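PDB 5GKD: AlyGC from Glaciecola chathamensis, which probably cleaves alginate by beta-elimination, as a polysaccharide lyase family 6 enzyme from a marine bacterium. Local coordinates for residues A[432-437]-A[480-485]; A[438-443]-A[457-462]; A[573-578]-A[602-607]. All blocks are in the same frame, centred on the assembly; numbering follows the deposited sequence.

Contact 1: residues A[432-437]-A[480-485]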
# COMPACT_ATOMS: atom_id res chain seq x y z
N PRO A 432 0.35 28.11 -0.98
CA PRO A 432 0.08 26.67 -1.14
C PRO A 432 -0.45 25.96 0.09
O PRO A 432 -1.15 24.95 -0.05
CB PRO A 432 1.45 26.11 -1.54
CG PRO A 432 2.44 27.08 -0.99
CD PRO A 432 1.79 28.43 -1.04
N ASP A 433 -0.13 26.43 1.29
CA ASP A 433 -0.48 25.71 2.51
C ASP A 433 -1.52 26.47 3.33
O ASP A 433 -1.56 27.71 3.32
CB ASP A 433 0.76 25.47 3.37
CG ASP A 433 1.77 24.54 2.71
OD1 ASP A 433 1.35 23.68 1.92
OD2 ASP A 433 2.98 24.66 3.01
N VAL A 434 -2.36 25.72 4.04
CA VAL A 434 -3.25 26.28 5.06
C VAL A 434 -2.52 26.28 6.40
O VAL A 434 -1.97 25.26 6.82
CB VAL A 434 -4.56 25.50 5.15
CG1 VAL A 434 -5.45 26.09 6.27
CG2 VAL A 434 -5.30 25.51 3.83
N ALA A 435 -2.53 27.42 7.07
CA ALA A 435 -1.85 27.53 8.35
C ALA A 435 -2.71 26.98 9.47
O ALA A 435 -3.94 27.11 9.44
CB ALA A 435 -1.50 28.99 8.64
N PHE A 436 -2.07 26.37 10.46
CA PHE A 436 -2.79 25.92 11.64
C PHE A 436 -3.38 27.12 12.37
O PHE A 436 -2.69 28.11 12.61
CB PHE A 436 -1.86 25.15 12.57
CG PHE A 436 -1.62 23.72 12.15
CD1 PHE A 436 -2.64 22.80 12.14
CD2 PHE A 436 -0.34 23.30 11.83
CE1 PHE A 436 -2.40 21.47 11.77
CE2 PHE A 436 -0.09 21.99 11.48
CZ PHE A 436 -1.13 21.07 11.45
N GLY A 437 -4.66 27.02 12.73
CA GLY A 437 -5.28 28.09 13.49
C GLY A 437 -5.57 29.35 12.71
O GLY A 437 -5.81 30.40 13.31
N ASP A 480 -9.39 15.35 6.42
CA ASP A 480 -9.06 15.73 5.05
C ASP A 480 -8.97 17.24 4.94
O ASP A 480 -9.15 17.81 3.87
CB ASP A 480 -10.07 15.16 4.04
CG ASP A 480 -11.50 15.67 4.24
OD1 ASP A 480 -11.73 16.53 5.12
OD2 ASP A 480 -12.40 15.23 3.51
N LYS A 481 -8.66 17.91 6.06
CA LYS A 481 -8.46 19.35 6.07
C LYS A 481 -7.40 19.66 7.12
O LYS A 481 -6.91 18.77 7.82
CB LYS A 481 -9.77 20.07 6.35
CG LYS A 481 -10.25 19.93 7.78
CD LYS A 481 -11.75 20.15 7.92
CE LYS A 481 -12.51 18.96 7.41
NZ LYS A 481 -13.97 19.05 7.71
N THR A 482 -7.05 20.94 7.25
CA THR A 482 -6.11 21.36 8.28
C THR A 482 -6.90 21.69 9.55
O THR A 482 -7.85 22.48 9.51
CB THR A 482 -5.29 22.56 7.81
OG1 THR A 482 -4.47 22.17 6.68
CG2 THR A 482 -4.39 23.07 8.93
N LEU A 483 -6.53 21.07 10.66
CA LEU A 483 -7.35 21.15 11.86
C LEU A 483 -6.49 21.09 13.10
O LEU A 483 -5.49 20.37 13.14
CB LEU A 483 -8.38 20.01 11.88
CG LEU A 483 -9.71 20.28 12.57
CD1 LEU A 483 -10.59 21.18 11.70
CD2 LEU A 483 -10.41 18.97 12.89
N THR A 484 -6.89 21.85 14.13
CA THR A 484 -6.30 21.77 15.46
C THR A 484 -7.36 21.27 16.43
O THR A 484 -8.47 21.81 16.48
CB THR A 484 -5.76 23.12 15.92
OG1 THR A 484 -4.69 23.54 15.05
CG2 THR A 484 -5.21 23.02 17.33
N ILE A 485 -7.03 20.24 17.20
CA ILE A 485 -7.88 19.75 18.27
C ILE A 485 -7.24 20.15 19.60
O ILE A 485 -6.17 19.64 19.96
CB ILE A 485 -8.10 18.23 18.16
CG1 ILE A 485 -8.72 17.90 16.80
CG2 ILE A 485 -8.97 17.75 19.30
CD1 ILE A 485 -9.09 16.47 16.62
O HOH W 1 -6.04 24.46 12.68
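F436 meets T482 and T484 where the linker between two parallel beta-helices reaches the second of them. The 480-485 segment enters strand 482-487 of that C-terminal beta-helix. The 432-437 segment is irregular and runs alongside, in nearly the same direction, 15° apart. The F436 ring does most of the touching. Its CD1 lies 3.7 Å from T482 CG2 and 3.6 Å from T484 OG1, both approached obliquely. The ring edge at CE1 is turned to L483 O, 3.6 Å away and near the ring plane. The side chain of F436 crosses that of T482 at about a right angle. V434 packs alongside T482, the two side chains sliding past each other in opposite directions, with V434 CB 3.7 Å from T482 OG1 and V434 CG1 3.9 Å from T482 CB.

No direct hydrogen bond joins the two segments. T482 places its two branches differently. CG2 is anti to the backbone N and touches the ring obliquely, at CD1 and CE1, while OG1, anti to the carbonyl carbon (chi1 -64°), lies against V434. The T482 hydroxyl is satisfied by the side chain of N510 on the next strand. R544, on strand 543-548 of the same beta-helix, gives V434 O a hydrogen bond and makes a cation-pi contact with F436. G437 turns the chain with a positive phi of 73°. Its amide gives a hydrogen bond to one water, G437 N to water O at 2.9 Å. The same water is hydrogen-bonded to T484 OG1, also at 2.9 Å, and lies in the plane of the F436 ring at its edge.

Contact 2: residues A[438-443]-A[457-462]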
# COMPACT_ATOMS: atom_id res chain seq x y z
N SER A 438 -5.54 29.28 11.38
CA SER A 438 -5.89 30.41 10.54
C SER A 438 -7.39 30.54 10.34
O SER A 438 -7.84 31.52 9.75
CB SER A 438 -5.22 30.26 9.18
OG SER A 438 -5.61 29.04 8.59
N GLY A 439 -8.17 29.56 10.79
CA GLY A 439 -9.61 29.57 10.70
C GLY A 439 -10.25 30.11 11.96
O GLY A 439 -9.72 31.01 12.61
N LYS A 440 -11.39 29.54 12.32
CA LYS A 440 -12.18 29.98 13.46
C LYS A 440 -12.14 28.94 14.57
O LYS A 440 -11.76 27.79 14.37
CB LYS A 440 -13.63 30.23 13.04
CG LYS A 440 -14.29 28.99 12.52
CD LYS A 440 -15.74 29.21 12.18
CE LYS A 440 -16.39 27.88 11.86
NZ LYS A 440 -16.21 27.51 10.42
N HIS A 441 -12.57 29.36 15.75
CA HIS A 441 -12.62 28.47 16.91
C HIS A 441 -14.03 27.94 17.07
O HIS A 441 -15.01 28.70 16.97
CB HIS A 441 -12.13 29.19 18.16
CG HIS A 441 -10.68 29.54 18.11
ND1 HIS A 441 -9.77 29.10 19.05
CD2 HIS A 441 -9.97 30.26 17.21
CE1 HIS A 441 -8.57 29.55 18.74
NE2 HIS A 441 -8.66 30.26 17.63
N ILE A 442 -14.14 26.63 17.29
CA ILE A 442 -15.40 25.93 17.45
C ILE A 442 -15.37 25.22 18.79
O ILE A 442 -14.45 24.43 19.06
CB ILE A 442 -15.64 24.92 16.32
CG1 ILE A 442 -15.62 25.61 14.96
CG2 ILE A 442 -16.95 24.17 16.54
CD1 ILE A 442 -15.58 24.65 13.79
N ALA A 443 -16.36 25.49 19.63
CA ALA A 443 -16.48 24.78 20.89
C ALA A 443 -17.13 23.42 20.66
O ALA A 443 -18.08 23.30 19.89
CB ALA A 443 -17.31 25.60 21.88
N SER A 457 -17.79 18.99 10.15
CA SER A 457 -18.39 20.25 9.71
C SER A 457 -17.48 21.44 9.91
O SER A 457 -17.82 22.54 9.46
CB SER A 457 -19.72 20.49 10.42
OG SER A 457 -19.56 20.58 11.81
N ALA A 458 -16.32 21.26 10.54
CA ALA A 458 -15.33 22.32 10.60
C ALA A 458 -14.78 22.63 9.20
O ALA A 458 -14.91 21.84 8.27
CB ALA A 458 -14.18 21.92 11.53
N GLU A 459 -14.17 23.80 9.07
CA GLU A 459 -13.53 24.25 7.84
C GLU A 459 -12.02 24.23 8.03
O GLU A 459 -11.53 24.18 9.16
CB GLU A 459 -13.99 25.66 7.46
CG GLU A 459 -15.44 25.71 6.99
CD GLU A 459 -15.99 27.13 6.96
OE1 GLU A 459 -16.84 27.42 6.09
OE2 GLU A 459 -15.58 27.96 7.81
N THR A 460 -11.29 24.26 6.91
CA THR A 460 -9.85 24.05 6.97
C THR A 460 -9.19 25.22 7.70
O THR A 460 -9.52 26.38 7.47
CB THR A 460 -9.25 23.87 5.56
OG1 THR A 460 -7.94 23.30 5.66
CG2 THR A 460 -9.15 25.21 4.78
N GLY A 461 -8.28 24.90 8.62
CA GLY A 461 -7.67 25.90 9.46
C GLY A 461 -8.36 26.12 10.80
O GLY A 461 -7.82 26.83 11.64
N ASP A 462 -9.53 25.52 11.02
CA ASP A 462 -10.28 25.76 12.25
C ASP A 462 -9.58 25.13 13.46
O ASP A 462 -8.69 24.29 13.32
CB ASP A 462 -11.69 25.20 12.14
CG ASP A 462 -12.59 26.09 11.31
OD1 ASP A 462 -12.14 27.20 10.98
OD2 ASP A 462 -13.73 25.68 11.01
O HOH W 2 -8.00 28.93 7.03
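K440 starts with CG between its own backbone N and carbonyl carbon (chi1 62°), which lays the chain over the carboxylate of D462. Two extended torsions follow, and a bend at chi4 (-86°) turns NZ in between two acids. D462 has CG beside its own backbone N, and its carboxylate reaches back to the 438-443 segment.

The result is a salt-bridge network. K440 NZ is 2.7 Å from E459 OE2 and 3.1 Å from D462 OD2, which it meets on the syn side. The backbone of K440 is held as well. Its amide N donates to D462 OD1 at 2.8 Å, nearly straight but from above the carboxylate plane. D462 OD2 also accepts from E459 N, at 2.7 Å. K440 NZ and E459 N come to it from opposite faces. Three donors thus fix the rotation of this carboxylate, and the lysine probably helps to keep it ionised. Beside it, I442 CD1 packs 3.8 Å from A458 CB.

E459 to D462 form a type II beta turn, with glycine at its third position. G461 O accepts from G439 N at 2.9 Å, with the donor well above the carbonyl plane. The backbones are close here: G439 CA and D462 CA are 4.2 Å apart, and G461 takes a positive phi of 93° in the turn. A water donates to both S438 OG and T460 O, and S438 OG is also hydrogen-bonded to A435 O.

The contact lies at the N-terminal end of the second beta-helix. Strand 441-444 pairs in parallel with strand 462-466, and helix 450-457 lies between them in sequence. The turn leads from that helix into strand 462-466, while A458 packs on L464 and on L483 of strand 482-487.

Contact 3: residues A[573-578]-A[602-607]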
# COMPACT_ATOMS: atom_id res chain seq x y z
N ASP A 573 5.83 16.43 5.89
CA ASP A 573 6.69 17.61 5.90
C ASP A 573 7.32 17.83 7.28
O ASP A 573 8.46 18.26 7.39
CB ASP A 573 5.90 18.85 5.47
CG ASP A 573 5.77 18.97 3.93
OD1 ASP A 573 6.77 18.83 3.23
OD2 ASP A 573 4.67 19.25 3.43
N TYR A 574 6.58 17.53 8.35
CA TYR A 574 7.20 17.39 9.66
C TYR A 574 6.28 16.65 10.60
O TYR A 574 5.05 16.68 10.45
CB TYR A 574 7.59 18.75 10.30
CG TYR A 574 6.44 19.70 10.57
CD1 TYR A 574 5.65 19.58 11.71
CD2 TYR A 574 6.17 20.74 9.69
CE1 TYR A 574 4.60 20.48 11.95
CE2 TYR A 574 5.14 21.62 9.92
CZ TYR A 574 4.36 21.49 11.03
OH TYR A 574 3.36 22.41 11.22
N ILE A 575 6.89 15.98 11.56
CA ILE A 575 6.22 15.45 12.74
C ILE A 575 6.91 16.09 13.94
O ILE A 575 8.13 15.96 14.09
CB ILE A 575 6.31 13.92 12.80
CG1 ILE A 575 5.57 13.31 11.61
CG2 ILE A 575 5.71 13.39 14.08
CD1 ILE A 575 5.91 11.87 11.37
N GLU A 576 6.15 16.80 14.76
CA GLU A 576 6.71 17.51 15.90
C GLU A 576 5.98 17.14 17.18
O GLU A 576 4.76 17.29 17.27
CB GLU A 576 6.65 19.02 15.69
CG GLU A 576 7.81 19.71 16.36
CD GLU A 576 7.50 21.11 16.80
OE1 GLU A 576 8.46 21.83 17.14
OE2 GLU A 576 6.30 21.47 16.81
N VAL A 577 6.73 16.68 18.18
CA VAL A 577 6.20 16.29 19.48
C VAL A 577 6.89 17.15 20.54
O VAL A 577 8.12 17.13 20.66
CB VAL A 577 6.43 14.80 19.77
CG1 VAL A 577 5.89 14.44 21.12
CG2 VAL A 577 5.78 13.94 18.67
N GLN A 578 6.09 17.90 21.31
CA GLN A 578 6.58 18.78 22.37
C GLN A 578 5.81 18.52 23.65
O GLN A 578 4.58 18.43 23.63
CB GLN A 578 6.45 20.26 22.00
CG GLN A 578 7.21 20.72 20.78
CD GLN A 578 8.71 20.72 20.99
OE1 GLN A 578 9.18 20.69 22.12
NE2 GLN A 578 9.46 20.75 19.90
N TYR A 602 11.63 8.31 1.30
CA TYR A 602 11.50 8.27 2.76
C TYR A 602 10.18 8.91 3.17
O TYR A 602 9.42 9.41 2.33
CB TYR A 602 12.73 8.91 3.44
CG TYR A 602 13.09 10.33 3.08
CD1 TYR A 602 13.78 10.63 1.90
CD2 TYR A 602 12.82 11.38 3.95
CE1 TYR A 602 14.17 11.94 1.60
CE2 TYR A 602 13.19 12.69 3.65
CZ TYR A 602 13.86 12.96 2.49
OH TYR A 602 14.21 14.25 2.21
N ASN A 603 9.89 8.88 4.48
CA ASN A 603 8.57 9.14 5.03
C ASN A 603 8.43 10.45 5.80
O ASN A 603 7.30 10.83 6.13
CB ASN A 603 8.14 8.00 5.97
CG ASN A 603 7.98 6.67 5.26
OD1 ASN A 603 8.58 5.66 5.66
ND2 ASN A 603 7.15 6.64 4.22
N VAL A 604 9.53 11.13 6.12
CA VAL A 604 9.48 12.31 6.98
C VAL A 604 10.69 13.22 6.74
O VAL A 604 11.83 12.75 6.71
CB VAL A 604 9.39 11.91 8.47
CG1 VAL A 604 10.59 11.03 8.88
CG2 VAL A 604 9.29 13.14 9.37
N GLU A 605 10.44 14.52 6.59
CA GLU A 605 11.54 15.46 6.43
C GLU A 605 12.15 15.85 7.77
O GLU A 605 13.37 15.80 7.93
CB GLU A 605 11.08 16.70 5.65
CG GLU A 605 12.22 17.63 5.23
CD GLU A 605 13.18 17.01 4.21
OE1 GLU A 605 12.86 15.97 3.60
OE2 GLU A 605 14.27 17.60 4.01
N TYR A 606 11.32 16.26 8.73
CA TYR A 606 11.76 16.65 10.07
C TYR A 606 10.96 15.88 11.11
O TYR A 606 9.75 16.08 11.23
CB TYR A 606 11.56 18.15 10.32
CG TYR A 606 12.29 19.04 9.37
CD1 TYR A 606 13.63 19.39 9.57
CD2 TYR A 606 11.64 19.56 8.27
CE1 TYR A 606 14.30 20.23 8.69
CE2 TYR A 606 12.29 20.38 7.39
CZ TYR A 606 13.61 20.71 7.59
OH TYR A 606 14.21 21.54 6.69
N LEU A 607 11.64 15.02 11.87
CA LEU A 607 11.08 14.39 13.06
C LEU A 607 11.69 15.07 14.28
O LEU A 607 12.91 15.02 14.47
CB LEU A 607 11.42 12.90 13.08
CG LEU A 607 10.55 11.88 13.79
CD1 LEU A 607 11.41 10.80 14.39
CD2 LEU A 607 9.60 12.46 14.80
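I575 and L607 pair across two parallel strands in successive coils of the C-terminal beta-helix. Their side chains point to the same face of the sheet, inside the coil. The I575 side chain is the main bump. Its two branches part company: CD1 reaches V604 CG2 at 4.1 Å, while CG2 lies against L607 CD2, also at 4.1 Å. I575 therefore sits in a hollow made by V604 and L607, crossing the first at about a right angle and the second obliquely. F590 and L592 of strand 590-592 pack on I575 from across the coil.

The tyrosines lie on the other side of the sheet. Y574 and Y606 touch through their CB atoms, 4.0 Å apart. With chi1 at 61°, Y574 sends its ring away from the 602-607 segment. The Y606 ring turns its edge to the corner of the chain, where D573 O is 3.5 Å from CD2 and in the ring plane. That oxygen also lies on E605 CB. The Y606 hydroxyl is hydrogen-bonded to D258 and R234 of the N-terminal beta-helix, and R234 also forms a salt bridge with E605. This side of the coil thus faces the other domain.

One hydrogen bond joins the two backbones: I575 N donates to Y606 O at 2.9 Å. A weaker CA-H...O contact runs the other way, from L607 CA to I575 O at 3.5 Å.

Overall arrangement
All three contacts belong to the C-terminal beta-helix and reach the same parallel sheet. Contact 2 lies within the chain interval spanned by contact 1, and contact 3 follows both. Contacts 1 and 2 are neighbours, with centres 9 Å apart. The 457-462 turn bonds directly to T482, through G461 N and T460 OG1. Contact 3 lies further along the coils, its centre 16 Å from contact 1 and 24 Å from contact 2. It touches contact 1 where F436 packs on the Y574 hydroxyl. Contact 2 joins the first two strands of the stack, contact 1 packs the incoming linker on the third, 482-487, and contact 3 joins two later coils, 572-578 and 606-610, beside the N-terminal domain.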